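Local atomic coordinates of coatomer subunit delta (Saccharomyces cerevisiae, PDB entry 5FJZ), a protein that serves as a subunit of the COPI vesicle coat, probably acting in retrograde Golgi-to-ER transport, and binds through its mu-homology domain a tryptophan-based peptide of Dsl1. Residues F69-H74 with T237-Q242; G40-R45 with S54-A59; I62-K67 with S84-S89. One frame throughout, in Å; residues are numbered along the deposited sequence. Where two conformers were deposited one is given.

Interaction 1 of 3, residues F69-H74 with T237-Q242; sequences FQFKTH and TGMAIQ
Met239 reaches Phe71 by a folded route: its CG lies anti to the backbone N (chi1 -177°), and bends at chi2 (56°) and chi3 (65°) then curl the thioether so that the methyl CE, rather than the sulfur, leads. Phe71 answers from the opposite direction, its CG set beside its own backbone N and anti to the carbonyl carbon. The two side chains meet at Phe71 CE1, 3.6 Å from Met239 CE. The neighbouring ring atom Phe71 CZ lies 4.0 Å from the same methyl, so a single carbon rests against one corner of the ring, approaching it obliquely. The second contact, between Phe69 and Thr237, is slighter. Thr237 CG2 comes in at the rim of the Phe69 ring, near the ring plane, and stands 4.0 Å from Phe69 CE1. The hydroxyl of Thr237 takes no part in this; OG1 is hydrogen-bonded to Glu21 and Ser235, which leaves the methyl as the branch that faces the ring. Phe69 also covers part of one face of the Phe71 ring, its CB 3.7 Å above the plane and displaced toward the rim. No hydrogen bond crosses the contact, the nearest CA atoms, those of Phe69 and Thr237, are 10.0 Å apart, and only 128 Å² is buried in all, evidence of two side-chain bridges rather than strand pairing. These bridges join the larger sheet of the mu-homology domain to its small three-stranded sheet. Around them, Trp109 of strand 104-113 touches both Thr237 and Met239, while Met239 also packs on Ile19 of strand 15-27 and on Ile62. Segment 69-74 contains the short strand 72-73, outermost in its sheet within this chain and bonded to strand 104-113, whereas 237-242 runs into strand 241-246, which pairs with strand 54-58.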
loop_
_atom_site.group_PDB
_atom_site.type_symbol
_atom_site.label_atom_id
_atom_site.label_comp_id
_atom_site.label_asym_id
_atom_site.label_seq_id
_atom_site.Cartn_x
_atom_site.Cartn_y
_atom_site.Cartn_z
ATOM N N PHE A 69 10.569 -24.381 1.603
ATOM C CA PHE A 69 10.930 -23.204 0.821
ATOM C C PHE A 69 9.860 -22.665 -0.160
ATOM O O PHE A 69 10.006 -21.556 -0.607
ATOM C CB PHE A 69 12.258 -23.401 0.100
ATOM C CG PHE A 69 13.434 -23.127 0.989
ATOM C CD1 PHE A 69 13.907 -21.860 1.148
ATOM C CD2 PHE A 69 14.007 -24.142 1.719
ATOM C CE1 PHE A 69 14.998 -21.620 1.988
ATOM C CE2 PHE A 69 15.107 -23.926 2.553
ATOM C CZ PHE A 69 15.589 -22.641 2.700
ATOM N N GLN A 70 8.783 -23.407 -0.356
ATOM C CA GLN A 70 7.742 -23.175 -1.383
ATOM C C GLN A 70 8.343 -22.509 -2.622
ATOM O O GLN A 70 8.026 -21.352 -2.887
ATOM C CB GLN A 70 6.614 -22.277 -0.801
ATOM C CG GLN A 70 5.526 -23.056 -0.152
ATOM C CD GLN A 70 4.513 -23.550 -1.203
ATOM O OE1 GLN A 70 4.818 -24.393 -2.058
ATOM N NE2 GLN A 70 3.309 -23.051 -1.112
ATOM N N PHE A 71 9.226 -23.202 -3.282
ATOM C CA PHE A 71 9.835 -22.786 -4.540
ATOM C C PHE A 71 8.685 -22.592 -5.542
ATOM O O PHE A 71 7.777 -23.402 -5.653
ATOM C CB PHE A 71 10.855 -23.772 -5.042
ATOM C CG PHE A 71 12.169 -23.729 -4.373
ATOM C CD1 PHE A 71 13.007 -22.629 -4.512
ATOM C CD2 PHE A 71 12.591 -24.784 -3.559
ATOM C CE1 PHE A 71 14.216 -22.573 -3.897
ATOM C CE2 PHE A 71 13.831 -24.717 -2.956
ATOM C CZ PHE A 71 14.641 -23.633 -3.129
ATOM N N LYS A 72 8.698 -21.454 -6.186
ATOM C CA LYS A 72 7.557 -21.078 -7.071
ATOM C C LYS A 72 8.197 -20.494 -8.286
ATOM O O LYS A 72 9.025 -19.584 -8.190
ATOM C CB LYS A 72 6.609 -20.100 -6.389
ATOM C CG LYS A 72 5.357 -19.798 -7.204
ATOM C CD LYS A 72 4.791 -18.410 -6.898
ATOM C CE LYS A 72 4.154 -18.342 -5.493
ATOM N NZ LYS A 72 5.146 -18.084 -4.385
ATOM N N THR A 73 7.932 -21.110 -9.425
ATOM C CA THR A 73 8.462 -20.651 -10.697
ATOM C C THR A 73 7.463 -19.666 -11.336
ATOM O O THR A 73 6.250 -19.653 -11.103
ATOM C CB THR A 73 8.691 -21.788 -11.738
ATOM O OG1 THR A 73 7.502 -22.567 -11.788
ATOM C CG2 THR A 73 9.908 -22.643 -11.388
ATOM N N HIS A 74 8.040 -18.746 -12.041
ATOM C CA HIS A 74 7.230 -17.768 -12.781
ATOM C C HIS A 74 6.282 -18.515 -13.709
ATOM O O HIS A 74 6.667 -19.582 -14.255
ATOM C CB HIS A 74 8.185 -16.852 -13.529
ATOM C CG HIS A 74 7.497 -15.783 -14.288
ATOM N ND1 HIS A 74 6.863 -16.024 -15.483
ATOM C CD2 HIS A 74 7.296 -14.486 -13.997
ATOM C CE1 HIS A 74 6.355 -14.889 -15.936
ATOM N NE2 HIS A 74 6.587 -13.949 -15.048
ATOM N N THR A 237 20.879 -18.601 1.951
ATOM C CA THR A 237 20.271 -19.943 2.183
ATOM C C THR A 237 21.014 -20.989 1.342
ATOM O O THR A 237 20.616 -22.141 1.330
ATOM C CB THR A 237 18.812 -19.968 1.806
ATOM O OG1 THR A 237 18.719 -19.560 0.435
ATOM C CG2 THR A 237 18.019 -19.051 2.723
ATOM N N GLY A 238 22.046 -20.589 0.609
ATOM C CA GLY A 238 22.756 -21.540 -0.292
ATOM C C GLY A 238 22.378 -21.565 -1.755
ATOM O O GLY A 238 22.855 -22.405 -2.484
ATOM N N MET A 239 21.465 -20.687 -2.220
ATOM C CA MET A 239 21.158 -20.643 -3.628
ATOM C C MET A 239 22.351 -20.160 -4.455
ATOM O O MET A 239 23.055 -19.227 -4.081
ATOM C CB MET A 239 19.885 -19.724 -3.825
ATOM C CG MET A 239 19.290 -19.569 -5.275
ATOM S SD MET A 239 18.815 -21.051 -6.198
ATOM C CE MET A 239 17.474 -21.679 -5.188
ATOM N N ALA A 240 22.547 -20.812 -5.598
ATOM C CA ALA A 240 23.709 -20.542 -6.449
ATOM C C ALA A 240 23.474 -21.216 -7.824
ATOM O O ALA A 240 22.610 -22.032 -7.990
ATOM C CB ALA A 240 24.962 -21.111 -5.793
ATOM N N ILE A 241 24.285 -20.806 -8.803
ATOM C CA ILE A 241 24.186 -21.233 -10.160
ATOM C C ILE A 241 25.398 -22.132 -10.470
ATOM O O ILE A 241 26.535 -21.814 -10.106
ATOM C CB ILE A 241 24.257 -20.027 -11.093
ATOM C CG1 ILE A 241 23.117 -19.054 -10.783
ATOM C CG2 ILE A 241 24.208 -20.461 -12.574
ATOM C CD1 ILE A 241 21.729 -19.627 -10.886
ATOM N N GLN A 242 25.117 -23.200 -11.174
ATOM C CA GLN A 242 26.179 -24.144 -11.628
ATOM C C GLN A 242 26.681 -23.796 -13.007
ATOM O O GLN A 242 27.868 -23.745 -13.273
ATOM C CB GLN A 242 25.478 -25.457 -11.728
ATOM C CG GLN A 242 26.265 -26.540 -12.344
ATOM C CD GLN A 242 26.150 -27.644 -11.330
ATOM O OE1 GLN A 242 25.403 -28.595 -11.510
ATOM N NE2 GLN A 242 26.812 -27.438 -10.139
#

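Interaction 2 of 3, residues G40-R45 with S54-A59; sequences GVLELR and SNLKLA
Strands 40-45 and 54-58 run roughly antiparallel, at 148° between their directions, yet their axes come no nearer than 10.6 Å, a separation that excludes backbone pairing and leaves side chains to span the space. Four leucines do so. Leu42 and Leu44 project from one strand toward the other, each with CG anti to the backbone N (chi1 -167° and 176°), and Leu56 points back toward them. Leu56 divides its two methyls between them: its CD2 lies 4.0 Å from Leu42 CD2, and its CD1 is 4.2 Å from Leu44 CD1. The pairs are differently oriented, since Leu42 and Leu56 run alongside one another with their ends pointing oppositely while Leu44 meets Leu56 at a slant. Leu42 uses its other methyl as well, CD1 approaching Leu58 CD2 to 4.1 Å, although the bond from the Leu58 backbone does not itself aim at strand 40-45. All four residues are buried, and no hydrogen bond crosses the 170 Å² interface. Leu42 also packs on Trp109 of strand 104-113, Leu44 on Ile15 and Ile17 of strand 15-27, and Leu56 on Ile88 of strand 87-88. Apolar side chains meeting between two sheets, one holding strand 33-46 and the other strand 54-58, are the interior of a beta-sandwich, here in the mu-homology domain and within the region that interacts with Dsl1.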
loop_
_atom_site.group_PDB
_atom_site.type_symbol
_atom_site.label_atom_id
_atom_site.label_comp_id
_atom_site.label_asym_id
_atom_site.label_seq_id
_atom_site.Cartn_x
_atom_site.Cartn_y
_atom_site.Cartn_z
ATOM N N GLY A 40 13.001 -14.996 -0.976
ATOM C CA GLY A 40 14.059 -14.866 -2.009
ATOM C C GLY A 40 13.534 -14.803 -3.404
ATOM O O GLY A 40 12.467 -15.303 -3.649
ATOM N N VAL A 41 14.333 -14.257 -4.298
ATOM C CA VAL A 41 14.023 -14.270 -5.713
ATOM C C VAL A 41 15.273 -14.458 -6.485
ATOM O O VAL A 41 16.357 -13.902 -6.139
ATOM C CB VAL A 41 13.232 -12.948 -6.118
ATOM C CG1 VAL A 41 14.104 -11.709 -6.045
ATOM C CG2 VAL A 41 12.793 -13.000 -7.576
ATOM N N LEU A 42 15.166 -15.155 -7.626
ATOM C CA LEU A 42 16.191 -15.275 -8.595
ATOM C C LEU A 42 15.776 -14.468 -9.833
ATOM O O LEU A 42 14.759 -14.743 -10.426
ATOM C CB LEU A 42 16.318 -16.754 -8.918
ATOM C CG LEU A 42 17.609 -16.889 -9.680
ATOM C CD1 LEU A 42 18.355 -18.156 -9.455
ATOM C CD2 LEU A 42 17.302 -16.779 -11.126
ATOM N N GLU A 43 16.541 -13.432 -10.160
ATOM C CA GLU A 43 16.270 -12.540 -11.265
ATOM C C GLU A 43 17.311 -12.748 -12.351
ATOM O O GLU A 43 18.522 -12.924 -12.083
ATOM C CB GLU A 43 16.335 -11.096 -10.821
ATOM C CG GLU A 43 15.186 -10.697 -9.927
ATOM C CD GLU A 43 15.253 -9.250 -9.469
ATOM O OE1 GLU A 43 16.231 -8.540 -9.774
ATOM O OE2 GLU A 43 14.320 -8.826 -8.786
ATOM N N LEU A 44 16.846 -12.723 -13.581
ATOM C CA LEU A 44 17.672 -12.836 -14.766
ATOM C C LEU A 44 17.601 -11.561 -15.595
ATOM O O LEU A 44 16.503 -11.088 -15.853
ATOM C CB LEU A 44 17.131 -14.071 -15.575
ATOM C CG LEU A 44 17.779 -14.356 -16.917
ATOM C CD1 LEU A 44 19.241 -14.636 -16.706
ATOM C CD2 LEU A 44 17.062 -15.542 -17.581
ATOM N N ARG A 45 18.752 -11.012 -15.965
ATOM C CA ARG A 45 18.874 -9.904 -16.887
ATOM C C ARG A 45 19.688 -10.411 -18.082
ATOM O O ARG A 45 20.814 -10.950 -17.942
ATOM C CB ARG A 45 19.521 -8.725 -16.274
ATOM C CG ARG A 45 18.700 -7.889 -15.298
ATOM C CD ARG A 45 19.557 -6.880 -14.546
ATOM N NE ARG A 45 20.315 -5.987 -15.426
ATOM C CZ ARG A 45 21.262 -5.112 -15.029
ATOM N NH1 ARG A 45 21.567 -5.020 -13.764
ATOM N NH2 ARG A 45 21.896 -4.338 -15.894
ATOM N N SER A 54 18.553 -19.380 -23.586
ATOM C CA SER A 54 19.431 -19.941 -22.585
ATOM C C SER A 54 18.632 -20.570 -21.482
ATOM O O SER A 54 17.414 -20.329 -21.312
ATOM C CB SER A 54 20.360 -18.843 -22.073
ATOM O OG SER A 54 19.587 -17.686 -21.709
ATOM N N ASN A 55 19.277 -21.486 -20.765
ATOM C CA ASN A 55 18.702 -22.106 -19.622
ATOM C C ASN A 55 19.696 -22.078 -18.480
ATOM O O ASN A 55 20.913 -22.054 -18.687
ATOM C CB ASN A 55 18.358 -23.590 -19.837
ATOM C CG ASN A 55 17.145 -23.837 -20.741
ATOM O OD1 ASN A 55 16.407 -22.926 -21.200
ATOM N ND2 ASN A 55 16.964 -25.087 -21.032
ATOM N N LEU A 56 19.193 -21.993 -17.250
ATOM C CA LEU A 56 20.079 -21.810 -16.070
ATOM C C LEU A 56 20.066 -23.110 -15.335
ATOM O O LEU A 56 19.020 -23.662 -15.165
ATOM C CB LEU A 56 19.471 -20.769 -15.104
ATOM C CG LEU A 56 19.633 -19.271 -15.332
ATOM C CD1 LEU A 56 19.746 -18.803 -16.762
ATOM C CD2 LEU A 56 18.584 -18.488 -14.542
ATOM N N LYS A 57 21.241 -23.607 -14.933
ATOM C CA LYS A 57 21.300 -24.817 -14.113
ATOM C C LYS A 57 21.640 -24.380 -12.715
ATOM O O LYS A 57 22.657 -23.757 -12.503
ATOM C CB LYS A 57 22.369 -25.812 -14.584
ATOM C CG LYS A 57 21.902 -26.770 -15.660
ATOM C CD LYS A 57 23.025 -27.744 -16.051
ATOM C CE LYS A 57 22.742 -28.447 -17.379
ATOM N NZ LYS A 57 24.018 -28.946 -17.966
ATOM N N LEU A 58 20.769 -24.698 -11.765
ATOM C CA LEU A 58 21.065 -24.343 -10.387
ATOM C C LEU A 58 22.113 -25.290 -9.834
ATOM O O LEU A 58 22.190 -26.424 -10.280
ATOM C CB LEU A 58 19.814 -24.443 -9.572
ATOM C CG LEU A 58 18.568 -23.615 -10.045
ATOM C CD1 LEU A 58 17.419 -23.701 -9.131
ATOM C CD2 LEU A 58 18.901 -22.158 -10.222
ATOM N N ALA A 59 22.836 -24.846 -8.807
ATOM C CA ALA A 59 23.895 -25.669 -8.150
ATOM C C ALA A 59 23.344 -26.988 -7.618
ATOM O O ALA A 59 22.177 -27.132 -7.182
ATOM C CB ALA A 59 24.548 -24.950 -7.001
#

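Interaction 3 of 3, residues I62-K67 with S84-S89; sequences IDVRDK and STKLIS
The ammonium of Lys86 is gripped by two backbone carbonyls, those of Ile62 and Asp60. Its bond to Ile62 is short, Lys86 NZ to Ile62 O 2.8 Å; the C=O...N angle is 155°, with the nitrogen tilted 24° from the carbonyl plane. The side chain gets there by staying extended beyond CG, which itself lies anti to the carbonyl carbon (chi1 -50°). On the way it passes Val64 obliquely, its CG standing 3.9 Å from Val64 CG1 and 4.0 Å from Val64 CG2, so both valine methyls touch the aliphatic stem. A methionine here would probably leave the Ile62 and Asp60 carbonyls without their shared donor. The loop is shaped locally by a type I turn from Asp63 to Asp66 and an Asx turn, in which Arg65 N donates to Asp63 OD1 at 3.0 Å from above the carboxylate plane. Lys86, with positive phi, is the first residue to leave helical geometry after helix 79-85. Val64 packs on Phe82 of that helix, while strand 87-88 follows Lys86 and pairs antiparallel with strand 54-58.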
loop_
_atom_site.group_PDB
_atom_site.type_symbol
_atom_site.label_atom_id
_atom_site.label_comp_id
_atom_site.label_asym_id
_atom_site.label_seq_id
_atom_site.Cartn_x
_atom_site.Cartn_y
_atom_site.Cartn_z
ATOM N N ILE A 62 21.647 -27.621 -4.152
ATOM C CA ILE A 62 20.334 -27.086 -3.752
ATOM C C ILE A 62 19.347 -28.172 -3.752
ATOM O O ILE A 62 19.212 -28.927 -4.754
ATOM C CB ILE A 62 19.839 -26.006 -4.722
ATOM C CG1 ILE A 62 20.800 -24.845 -4.612
ATOM C CG2 ILE A 62 18.408 -25.559 -4.410
ATOM C CD1 ILE A 62 20.941 -24.097 -5.891
ATOM N N ASP A 63 18.525 -28.168 -2.730
ATOM C CA ASP A 63 17.382 -29.063 -2.764
ATOM C C ASP A 63 16.073 -28.358 -3.230
ATOM O O ASP A 63 15.324 -27.788 -2.426
ATOM C CB ASP A 63 17.168 -29.527 -1.369
ATOM C CG ASP A 63 16.083 -30.551 -1.254
ATOM O OD1 ASP A 63 15.511 -31.064 -2.238
ATOM O OD2 ASP A 63 15.800 -30.903 -0.074
ATOM N N VAL A 64 15.700 -28.633 -4.465
ATOM C CA VAL A 64 14.470 -28.027 -5.052
ATOM C C VAL A 64 13.146 -28.727 -4.621
ATOM O O VAL A 64 12.061 -28.254 -4.949
ATOM C CB VAL A 64 14.600 -27.987 -6.572
ATOM C CG1 VAL A 64 15.835 -27.188 -6.954
ATOM C CG2 VAL A 64 14.680 -29.384 -7.176
ATOM N N ARG A 65 13.267 -29.848 -3.879
ATOM C CA ARG A 65 12.072 -30.529 -3.339
ATOM C C ARG A 65 11.893 -30.274 -1.852
ATOM O O ARG A 65 11.114 -30.935 -1.173
ATOM C CB ARG A 65 12.170 -32.006 -3.670
ATOM C CG ARG A 65 11.972 -32.171 -5.202
ATOM C CD ARG A 65 10.929 -33.256 -5.452
ATOM N NE ARG A 65 10.858 -33.718 -6.838
ATOM C CZ ARG A 65 9.749 -33.742 -7.564
ATOM N NH1 ARG A 65 8.622 -33.286 -7.067
ATOM N NH2 ARG A 65 9.779 -34.200 -8.800
ATOM N N ASP A 66 12.585 -29.271 -1.327
ATOM C CA ASP A 66 12.392 -28.905 0.076
ATOM C C ASP A 66 11.117 -28.040 0.095
ATOM O O ASP A 66 11.141 -26.871 -0.290
ATOM C CB ASP A 66 13.574 -28.092 0.578
ATOM C CG ASP A 66 13.446 -27.709 2.021
ATOM O OD1 ASP A 66 12.358 -27.843 2.640
ATOM O OD2 ASP A 66 14.443 -27.208 2.588
ATOM N N LYS A 67 10.047 -28.639 0.550
ATOM C CA LYS A 67 8.759 -27.950 0.490
ATOM C C LYS A 67 8.717 -26.710 1.448
ATOM O O LYS A 67 7.866 -25.830 1.287
ATOM C CB LYS A 67 7.687 -28.919 0.846
ATOM C CG LYS A 67 7.430 -29.914 -0.300
ATOM C CD LYS A 67 6.197 -30.743 -0.027
ATOM C CE LYS A 67 6.025 -31.815 -1.110
ATOM N NZ LYS A 67 4.805 -32.562 -0.751
ATOM N N SER A 84 12.582 -31.491 -11.816
ATOM C CA SER A 84 13.287 -32.695 -12.325
ATOM C C SER A 84 14.766 -32.581 -12.392
ATOM O O SER A 84 15.474 -33.483 -11.951
ATOM C CB SER A 84 12.761 -33.063 -13.695
ATOM O OG SER A 84 11.399 -33.398 -13.554
ATOM N N THR A 85 15.265 -31.466 -12.897
ATOM C CA THR A 85 16.701 -31.302 -13.156
ATOM C C THR A 85 17.340 -30.013 -12.665
ATOM O O THR A 85 18.508 -29.761 -13.008
ATOM C CB THR A 85 16.988 -31.288 -14.686
ATOM O OG1 THR A 85 15.748 -31.166 -15.377
ATOM C CG2 THR A 85 17.692 -32.574 -15.133
ATOM N N LYS A 86 16.601 -29.195 -11.900
ATOM C CA LYS A 86 17.131 -27.927 -11.344
ATOM C C LYS A 86 17.458 -26.945 -12.417
ATOM O O LYS A 86 18.478 -26.257 -12.344
ATOM C CB LYS A 86 18.334 -28.236 -10.430
ATOM C CG LYS A 86 18.040 -29.322 -9.406
ATOM C CD LYS A 86 19.186 -29.551 -8.392
ATOM C CE LYS A 86 18.975 -30.881 -7.619
ATOM N NZ LYS A 86 19.920 -30.995 -6.454
ATOM N N LEU A 87 16.635 -26.980 -13.444
ATOM C CA LEU A 87 16.824 -26.227 -14.701
ATOM C C LEU A 87 15.785 -25.141 -14.773
ATOM O O LEU A 87 14.663 -25.351 -14.382
ATOM C CB LEU A 87 16.669 -27.190 -15.865
ATOM C CG LEU A 87 17.255 -26.668 -17.165
ATOM C CD1 LEU A 87 18.786 -26.566 -17.073
ATOM C CD2 LEU A 87 16.801 -27.639 -18.256
ATOM N N ILE A 88 16.232 -23.927 -15.057
ATOM C CA ILE A 88 15.315 -22.822 -15.311
ATOM C C ILE A 88 15.256 -22.700 -16.839
ATOM O O ILE A 88 16.261 -22.355 -17.442
ATOM C CB ILE A 88 15.843 -21.513 -14.686
ATOM C CG1 ILE A 88 15.891 -21.592 -13.146
ATOM C CG2 ILE A 88 15.012 -20.317 -15.077
ATOM C CD1 ILE A 88 14.570 -21.908 -12.475
ATOM N N SER A 89 14.053 -22.855 -17.368
ATOM C CA SER A 89 13.791 -22.951 -18.818
ATOM C C SER A 89 12.374 -22.479 -19.045
ATOM O O SER A 89 11.520 -22.613 -18.157
ATOM C CB SER A 89 13.945 -24.397 -19.293
ATOM O OG SER A 89 12.858 -25.213 -18.820
#

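In the fold
Interactions 2 and 3 are buried, 2 entirely among leucines between two sheets and 3 with Lys86 partly exposed; interaction 1 is only partly buried. Interactions 1 and 3 differ in chemistry, one being wholly apolar across its segments and the other centred on a lysine bound to main-chain carbonyls. The three are tied through one three-stranded sheet, in which strand 54-58 lies between 87-88 and 241-246, with Leu58 N to Lys86 O at 2.8 Å joining interactions 2 and 3, and Gln242 N to Lys57 O at 2.9 Å joining 1 and 2. Interactions 1 and 3 meet where Ile62 CD1 lies 3.7 Å from Met239 SD, so the loop 62-67 connects the apolar bridge with the lysine site.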